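Local coordinates for penicillin-binding protein 2 (Pbp2) (Helicobacter pylori, PDB 5LP5), which probably acts as a penicillin-binding transpeptidase that cross-links peptidoglycan, and forms a complex with MreC in the cell-wall synthesis machinery that sets cell shape, at residues 312-317 with 430-435; 318-323 with 381-386. All blocks are in the same frame, centred on the assembly; numbering follows the deposited sequence.

Contact 1: 312-317 with 430-435; sequences VVKMGV and TAIGQG
Val313 and Val317, four residues apart, both present methyl groups to the backbone of the turn 430-433, a worked example of a 3-10 turn and the helix it leads into, packed against a loop largely by branched side chains on main chain. In Val313, chi1 of -54° sets CG1 anti to the carbonyl carbon and leaves CG2 directed at the loop, where it rests on the start of Gly433, 3.6 Å from Gly433 N and 3.8 Å from Gly433 CA. Gly433 has the positive phi of the C-prime residue in a Schellman motif that ends helix 424-430, and its N is bonded to Thr430 O at 2.9 Å. Val317 sets both branches against the carbonyl oxygen of Ala431: CG2 is 3.5 Å from Ala431 O, while CG1 also meets Ala431 CB at 4.1 Å. This valine side is the close-packed, buried part.

The other side is looser. The side chains of Lys314 and Ile432 meet through CE and CG2, 4.2 Å apart, and Ile432 is partly open to solvent. The amine of Lys314 forms a salt bridge with Asp368 and a weak bond to Ser311, the pair Ser311 and Lys314 fitting the SxxK motif of penicillin-binding proteins. Around the contact, Phe371 of helix 369-377 packs on Lys314 and Val317, Tyr372 on Ile432, and Met315 touches helix 475-493 and strand 511-517.

Contact 2: 318-323 with 381-386; sequences GLSFLE and EKLSKT
Ser320 and Thr386 mark the nearest backbone approach, their CA atoms 5.6 Å apart, where helices 318-323 and 381-386 cross at 126° between their N-to-C directions with their axes 8.9 Å from each other. A serine and a threonine, both pointing toward the opposite helix, thus sit where the backbones come nearest.

The threonine offers Ser320 two different surfaces. Its methyl CG2 lies 3.6 Å from Ser320 CB and makes the apolar half of the meeting, extending to a looser touch with Leu319, whose CD2 is 4.4 Å from Thr386 CG2. Its hydroxyl supplies the polar half. With Ser320 OG anti to the backbone N (chi1 -165°), the serine oxygen is carried across to Thr386 OG1, and the two hydroxyls share a weak hydrogen bond of 3.1 Å whose direction remains open. At the partly exposed edge of the contact, Glu323 and Thr386 pass each other, running opposite ways, and OE1 of the extended glutamate comes to 3.3 Å from Thr386 OG1, a weak interaction, since the same hydroxyl could instead give its proton to another oxygen. Polar links at the crossing are therefore modest, set within a mostly buried interface.

Beyond Ser320, Leu383 adds an apolar flank, its CD1 4.0 Å from Ser320 CB. Leu319 and Glu323 also pack on helix 475-493, which thus borders helix 314-324 beside the crossing, and Asn324 continues the contact with Thr386 and Lys382. Helices 314-324 and 380-389 pack together here in the helical part of the transpeptidase domain, which has the penicillin-binding protein and beta-lactamase fold, with helices around an antiparallel sheet.

In the fold
Both contacts are built on helix 314-324, taken one after the other: residues 312-317, at the helix start and just ahead of it, meet the loop 430-435 in contact 1, and the following residues meet helix 380-389 in contact 2. The centres are about 11 Å apart and the two sites touch directly, through Val317 CG1 and Leu383 CD1 at 3.8 Å and through Thr386 CG2 packed near Gly316 O. Val317 is thus shared, touching Ala431 and Leu383. Beside contact 1, Ser311 and Lys314 fit an SxxK pattern and Lys513 lies close by in a K(T/S)G-type motif, consistent with the active site of this family; contact 2 lies farther along the same helix.

Contact 1: 312-317 with 430-435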
ATOM      1  N   VAL A 312     -31.661  31.539  -2.369  1.00 48.25           N
ATOM      2  CA  VAL A 312     -31.884  30.191  -1.782  1.00 47.70           C
ATOM      3  C   VAL A 312     -32.394  30.235  -0.331  1.00 45.90           C
ATOM      4  O   VAL A 312     -33.025  29.295   0.157  1.00 42.99           O
ATOM      5  CB  VAL A 312     -30.611  29.291  -1.811  1.00 45.59           C
ATOM      6  CG1 VAL A 312     -30.102  29.089  -3.218  1.00 45.73           C
ATOM      7  CG2 VAL A 312     -29.502  29.863  -0.957  1.00 44.99           C
ATOM      8  N   VAL A 313     -32.100  31.338   0.346  1.00 44.34           N
ATOM      9  CA  VAL A 313     -32.517  31.525   1.729  1.00 44.72           C
ATOM     10  C   VAL A 313     -34.017  31.806   1.877  1.00 47.30           C
ATOM     11  O   VAL A 313     -34.561  31.723   2.988  1.00 49.85           O
ATOM     12  CB  VAL A 313     -31.752  32.691   2.375  1.00 43.02           C
ATOM     13  CG1 VAL A 313     -30.246  32.492   2.234  1.00 42.15           C
ATOM     14  CG2 VAL A 313     -32.178  34.024   1.766  1.00 43.84           C
ATOM     15  N   LYS A 314     -34.681  32.122   0.765  1.00 46.46           N
ATOM     16  CA  LYS A 314     -36.014  32.725   0.798  1.00 47.27           C
ATOM     17  C   LYS A 314     -37.064  31.913   1.531  1.00 47.92           C
ATOM     18  O   LYS A 314     -37.916  32.493   2.203  1.00 48.39           O
ATOM     19  CB  LYS A 314     -36.495  33.070  -0.609  1.00 48.60           C
ATOM     20  CG  LYS A 314     -35.943  34.401  -1.078  1.00 51.19           C
ATOM     21  CD  LYS A 314     -36.244  34.718  -2.535  1.00 53.17           C
ATOM     22  CE  LYS A 314     -35.619  36.062  -2.893  1.00 54.95           C
ATOM     23  NZ  LYS A 314     -35.846  36.452  -4.302  1.00 55.82           N
ATOM     24  N   MET A 315     -37.009  30.586   1.423  1.00 46.79           N
ATOM     25  CA  MET A 315     -37.962  29.761   2.159  1.00 48.45           C
ATOM     26  C   MET A 315     -37.652  29.730   3.676  1.00 50.60           C
ATOM     27  O   MET A 315     -38.553  29.533   4.504  1.00 55.47           O
ATOM     28  CB  MET A 315     -38.130  28.350   1.537  1.00 46.77           C
ATOM     29  CG  MET A 315     -36.880  27.568   1.116  1.00 45.20           C
ATOM     30  SD  MET A 315     -36.140  27.851  -0.521  1.00 41.96           S
ATOM     31  CE  MET A 315     -37.615  27.980  -1.497  1.00 44.51           C
ATOM     32  N   GLY A 316     -36.394  29.958   4.036  1.00 51.38           N
ATOM     33  CA  GLY A 316     -36.028  30.152   5.442  1.00 54.80           C
ATOM     34  C   GLY A 316     -36.516  31.486   5.980  1.00 56.66           C
ATOM     35  O   GLY A 316     -36.989  31.576   7.115  1.00 56.89           O
ATOM     36  N   VAL A 317     -36.402  32.515   5.146  1.00 57.89           N
ATOM     37  CA  VAL A 317     -36.877  33.870   5.465  1.00 60.53           C
ATOM     38  C   VAL A 317     -38.411  33.886   5.596  1.00 61.19           C
ATOM     39  O   VAL A 317     -38.968  34.372   6.578  1.00 56.71           O
ATOM     40  CB  VAL A 317     -36.449  34.879   4.360  1.00 60.48           C
ATOM     41  CG1 VAL A 317     -36.981  36.272   4.647  1.00 60.72           C
ATOM     42  CG2 VAL A 317     -34.936  34.922   4.210  1.00 59.99           C
ATOM     43  N   THR A 430     -30.392  41.483   3.548  1.00 55.03           N
ATOM     44  CA  THR A 430     -30.176  40.178   4.165  1.00 52.52           C
ATOM     45  C   THR A 430     -31.357  39.250   3.909  1.00 51.84           C
ATOM     46  O   THR A 430     -31.167  38.052   3.718  1.00 51.74           O
ATOM     47  CB  THR A 430     -29.880  40.319   5.674  1.00 53.71           C
ATOM     48  OG1 THR A 430     -28.710  41.143   5.851  1.00 52.32           O
ATOM     49  CG2 THR A 430     -29.645  38.947   6.331  1.00 52.77           C
ATOM     50  N   ALA A 431     -32.569  39.794   3.875  1.00 52.18           N
ATOM     51  CA  ALA A 431     -33.766  38.972   3.626  1.00 52.96           C
ATOM     52  C   ALA A 431     -33.813  38.372   2.218  1.00 49.46           C
ATOM     53  O   ALA A 431     -34.676  37.558   1.936  1.00 48.42           O
ATOM     54  CB  ALA A 431     -35.034  39.769   3.903  1.00 56.10           C
ATOM     55  N   ILE A 432     -32.905  38.795   1.344  1.00 49.52           N
ATOM     56  CA  ILE A 432     -32.720  38.145   0.040  1.00 50.68           C
ATOM     57  C   ILE A 432     -31.337  37.509  -0.116  1.00 49.13           C
ATOM     58  O   ILE A 432     -30.866  37.273  -1.233  1.00 47.04           O
ATOM     59  CB  ILE A 432     -32.960  39.120  -1.134  1.00 53.54           C
ATOM     60  CG1 ILE A 432     -31.944  40.278  -1.121  1.00 53.84           C
ATOM     61  CG2 ILE A 432     -34.380  39.655  -1.087  1.00 55.78           C
ATOM     62  CD1 ILE A 432     -31.697  40.876  -2.496  1.00 53.91           C
ATOM     63  N   GLY A 433     -30.689  37.246   1.011  1.00 49.89           N
ATOM     64  CA  GLY A 433     -29.426  36.516   1.033  1.00 50.96           C
ATOM     65  C   GLY A 433     -28.215  37.209   0.424  1.00 53.64           C
ATOM     66  O   GLY A 433     -27.417  36.568  -0.279  1.00 53.13           O
ATOM     67  N   GLN A 434     -28.054  38.499   0.715  1.00 55.75           N
ATOM     68  CA  GLN A 434     -26.910  39.239   0.226  1.00 56.83           C
ATOM     69  C   GLN A 434     -26.383  40.242   1.249  1.00 58.47           C
ATOM     70  O   GLN A 434     -26.785  40.199   2.404  1.00 58.46           O
ATOM     71  CB  GLN A 434     -27.262  39.874  -1.113  1.00 59.72           C
ATOM     72  CG  GLN A 434     -27.508  38.817  -2.188  1.00 62.70           C
ATOM     73  CD  GLN A 434     -26.911  39.188  -3.539  1.00 64.97           C
ATOM     74  OE1 GLN A 434     -26.171  38.410  -4.140  1.00 61.22           O
ATOM     75  NE2 GLN A 434     -27.214  40.394  -4.009  1.00 72.90           N
ATOM     76  N   GLY A 435     -25.442  41.102   0.851  1.00 58.24           N
ATOM     77  CA  GLY A 435     -24.730  41.945   1.807  1.00 54.89           C
ATOM     78  C   GLY A 435     -23.739  41.129   2.618  1.00 53.09           C
ATOM     79  O   GLY A 435     -22.929  40.383   2.057  1.00 54.05           O
TER

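Contact 2: 318-323 with 381-386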
ATOM      1  N   GLY A 318     -39.079  33.351   4.581  1.00 62.30           N
ATOM      2  CA  GLY A 318     -40.523  33.200   4.597  1.00 63.14           C
ATOM      3  C   GLY A 318     -40.986  32.478   5.842  1.00 63.86           C
ATOM      4  O   GLY A 318     -41.955  32.893   6.473  1.00 67.72           O
ATOM      5  N   LEU A 319     -40.288  31.406   6.215  1.00 61.75           N
ATOM      6  CA  LEU A 319     -40.663  30.646   7.403  1.00 62.46           C
ATOM      7  C   LEU A 319     -40.634  31.521   8.660  1.00 63.76           C
ATOM      8  O   LEU A 319     -41.451  31.344   9.567  1.00 66.92           O
ATOM      9  CB  LEU A 319     -39.775  29.408   7.567  1.00 59.58           C
ATOM     10  CG  LEU A 319     -40.033  28.575   8.831  1.00 60.75           C
ATOM     11  CD1 LEU A 319     -41.422  27.967   8.818  1.00 60.48           C
ATOM     12  CD2 LEU A 319     -38.975  27.498   9.014  1.00 60.07           C
ATOM     13  N   SER A 320     -39.698  32.459   8.708  1.00 64.67           N
ATOM     14  CA  SER A 320     -39.625  33.403   9.815  1.00 68.44           C
ATOM     15  C   SER A 320     -40.805  34.381   9.807  1.00 68.59           C
ATOM     16  O   SER A 320     -41.357  34.697  10.861  1.00 69.29           O
ATOM     17  CB  SER A 320     -38.318  34.194   9.755  1.00 72.64           C
ATOM     18  OG  SER A 320     -38.071  34.861  10.990  1.00 77.70           O
ATOM     19  N   PHE A 321     -41.182  34.872   8.627  1.00 66.64           N
ATOM     20  CA  PHE A 321     -42.329  35.776   8.509  1.00 66.70           C
ATOM     21  C   PHE A 321     -43.564  35.144   9.122  1.00 71.31           C
ATOM     22  O   PHE A 321     -44.210  35.717  10.010  1.00 76.87           O
ATOM     23  CB  PHE A 321     -42.658  36.095   7.044  1.00 62.84           C
ATOM     24  CG  PHE A 321     -41.625  36.920   6.337  1.00 60.30           C
ATOM     25  CD1 PHE A 321     -40.704  37.692   7.036  1.00 59.68           C
ATOM     26  CD2 PHE A 321     -41.613  36.961   4.952  1.00 58.69           C
ATOM     27  CE1 PHE A 321     -39.782  38.463   6.357  1.00 59.36           C
ATOM     28  CE2 PHE A 321     -40.692  37.733   4.270  1.00 57.98           C
ATOM     29  CZ  PHE A 321     -39.777  38.485   4.971  1.00 57.83           C
ATOM     30  N   LEU A 322     -43.888  33.953   8.623  1.00 71.08           N
ATOM     31  CA  LEU A 322     -45.092  33.241   9.028  1.00 71.30           C
ATOM     32  C   LEU A 322     -45.096  32.969  10.513  1.00 70.88           C
ATOM     33  O   LEU A 322     -46.154  32.867  11.133  1.00 73.98           O
ATOM     34  CB  LEU A 322     -45.185  31.909   8.295  1.00 72.58           C
ATOM     35  CG  LEU A 322     -45.312  31.948   6.782  1.00 74.74           C
ATOM     36  CD1 LEU A 322     -45.049  30.557   6.216  1.00 76.34           C
ATOM     37  CD2 LEU A 322     -46.690  32.446   6.400  1.00 76.84           C
ATOM     38  N   GLU A 323     -43.906  32.827  11.077  1.00 70.37           N
ATOM     39  CA  GLU A 323     -43.760  32.473  12.472  1.00 74.55           C
ATOM     40  C   GLU A 323     -43.924  33.693  13.389  1.00 78.54           C
ATOM     41  O   GLU A 323     -44.537  33.601  14.461  1.00 77.21           O
ATOM     42  CB  GLU A 323     -42.394  31.829  12.648  1.00 73.65           C
ATOM     43  CG  GLU A 323     -42.055  31.351  14.041  1.00 73.82           C
ATOM     44  CD  GLU A 323     -40.747  30.595  14.057  1.00 72.24           C
ATOM     45  OE1 GLU A 323     -40.055  30.561  13.011  1.00 69.80           O
ATOM     46  OE2 GLU A 323     -40.419  30.049  15.123  1.00 73.51           O
ATOM     47  N   GLU A 381     -33.348  40.518  14.796  1.00 67.77           N
ATOM     48  CA  GLU A 381     -33.098  39.528  15.832  1.00 69.82           C
ATOM     49  C   GLU A 381     -33.887  38.237  15.624  1.00 65.13           C
ATOM     50  O   GLU A 381     -33.357  37.144  15.808  1.00 58.75           O
ATOM     51  CB  GLU A 381     -33.397  40.100  17.207  1.00 79.80           C
ATOM     52  CG  GLU A 381     -33.207  39.077  18.322  1.00 85.74           C
ATOM     53  CD  GLU A 381     -32.460  39.620  19.549  1.00 90.59           C
ATOM     54  OE1 GLU A 381     -32.107  40.830  19.591  1.00 96.98           O
ATOM     55  OE2 GLU A 381     -32.212  38.807  20.469  1.00 89.34           O
ATOM     56  N   LYS A 382     -35.146  38.366  15.231  1.00 67.25           N
ATOM     57  CA  LYS A 382     -36.018  37.200  15.000  1.00 69.70           C
ATOM     58  C   LYS A 382     -35.792  36.472  13.648  1.00 68.03           C
ATOM     59  O   LYS A 382     -35.786  35.237  13.583  1.00 66.92           O
ATOM     60  CB  LYS A 382     -37.484  37.614  15.162  1.00 71.59           C
ATOM     61  CG  LYS A 382     -37.775  38.060  16.585  1.00 73.09           C
ATOM     62  CD  LYS A 382     -39.239  38.358  16.841  1.00 74.38           C
ATOM     63  CE  LYS A 382     -39.431  38.674  18.321  1.00 73.40           C
ATOM     64  NZ  LYS A 382     -40.836  38.937  18.718  1.00 71.73           N
ATOM     65  N   LEU A 383     -35.619  37.246  12.580  1.00 64.91           N
ATOM     66  CA  LEU A 383     -35.235  36.700  11.284  1.00 59.50           C
ATOM     67  C   LEU A 383     -33.966  35.856  11.428  1.00 59.50           C
ATOM     68  O   LEU A 383     -33.931  34.702  11.014  1.00 61.18           O
ATOM     69  CB  LEU A 383     -35.002  37.837  10.272  1.00 57.39           C
ATOM     70  CG  LEU A 383     -34.527  37.482   8.855  1.00 54.48           C
ATOM     71  CD1 LEU A 383     -35.607  36.687   8.164  1.00 56.42           C
ATOM     72  CD2 LEU A 383     -34.185  38.705   8.034  1.00 54.69           C
ATOM     73  N   SER A 384     -32.924  36.439  12.016  1.00 60.42           N
ATOM     74  CA  SER A 384     -31.633  35.775  12.111  1.00 60.53           C
ATOM     75  C   SER A 384     -31.732  34.507  12.954  1.00 63.10           C
ATOM     76  O   SER A 384     -31.025  33.539  12.702  1.00 66.33           O
ATOM     77  CB  SER A 384     -30.581  36.709  12.687  1.00 60.31           C
ATOM     78  OG  SER A 384     -30.793  36.904  14.061  1.00 62.51           O
ATOM     79  N   LYS A 385     -32.606  34.509  13.954  1.00 62.37           N
ATOM     80  CA  LYS A 385     -32.846  33.301  14.730  1.00 62.22           C
ATOM     81  C   LYS A 385     -33.368  32.168  13.842  1.00 59.80           C
ATOM     82  O   LYS A 385     -32.870  31.054  13.893  1.00 59.11           O
ATOM     83  CB  LYS A 385     -33.832  33.566  15.875  1.00 65.88           C
ATOM     84  CG  LYS A 385     -33.984  32.364  16.810  1.00 65.53           C
ATOM     85  CD  LYS A 385     -34.693  32.708  18.102  1.00 68.18           C
ATOM     86  CE  LYS A 385     -34.648  31.547  19.082  1.00 70.02           C
ATOM     87  NZ  LYS A 385     -35.296  31.931  20.369  1.00 73.71           N
ATOM     88  N   THR A 386     -34.376  32.452  13.036  1.00 59.67           N
ATOM     89  CA  THR A 386     -34.938  31.447  12.137  1.00 61.13           C
ATOM     90  C   THR A 386     -33.872  30.942  11.140  1.00 59.96           C
ATOM     91  O   THR A 386     -33.682  29.730  10.991  1.00 62.10           O
ATOM     92  CB  THR A 386     -36.205  31.985  11.417  1.00 64.97           C
ATOM     93  OG1 THR A 386     -37.262  32.174  12.370  1.00 70.27           O
ATOM     94  CG2 THR A 386     -36.697  31.029  10.360  1.00 66.22           C
TER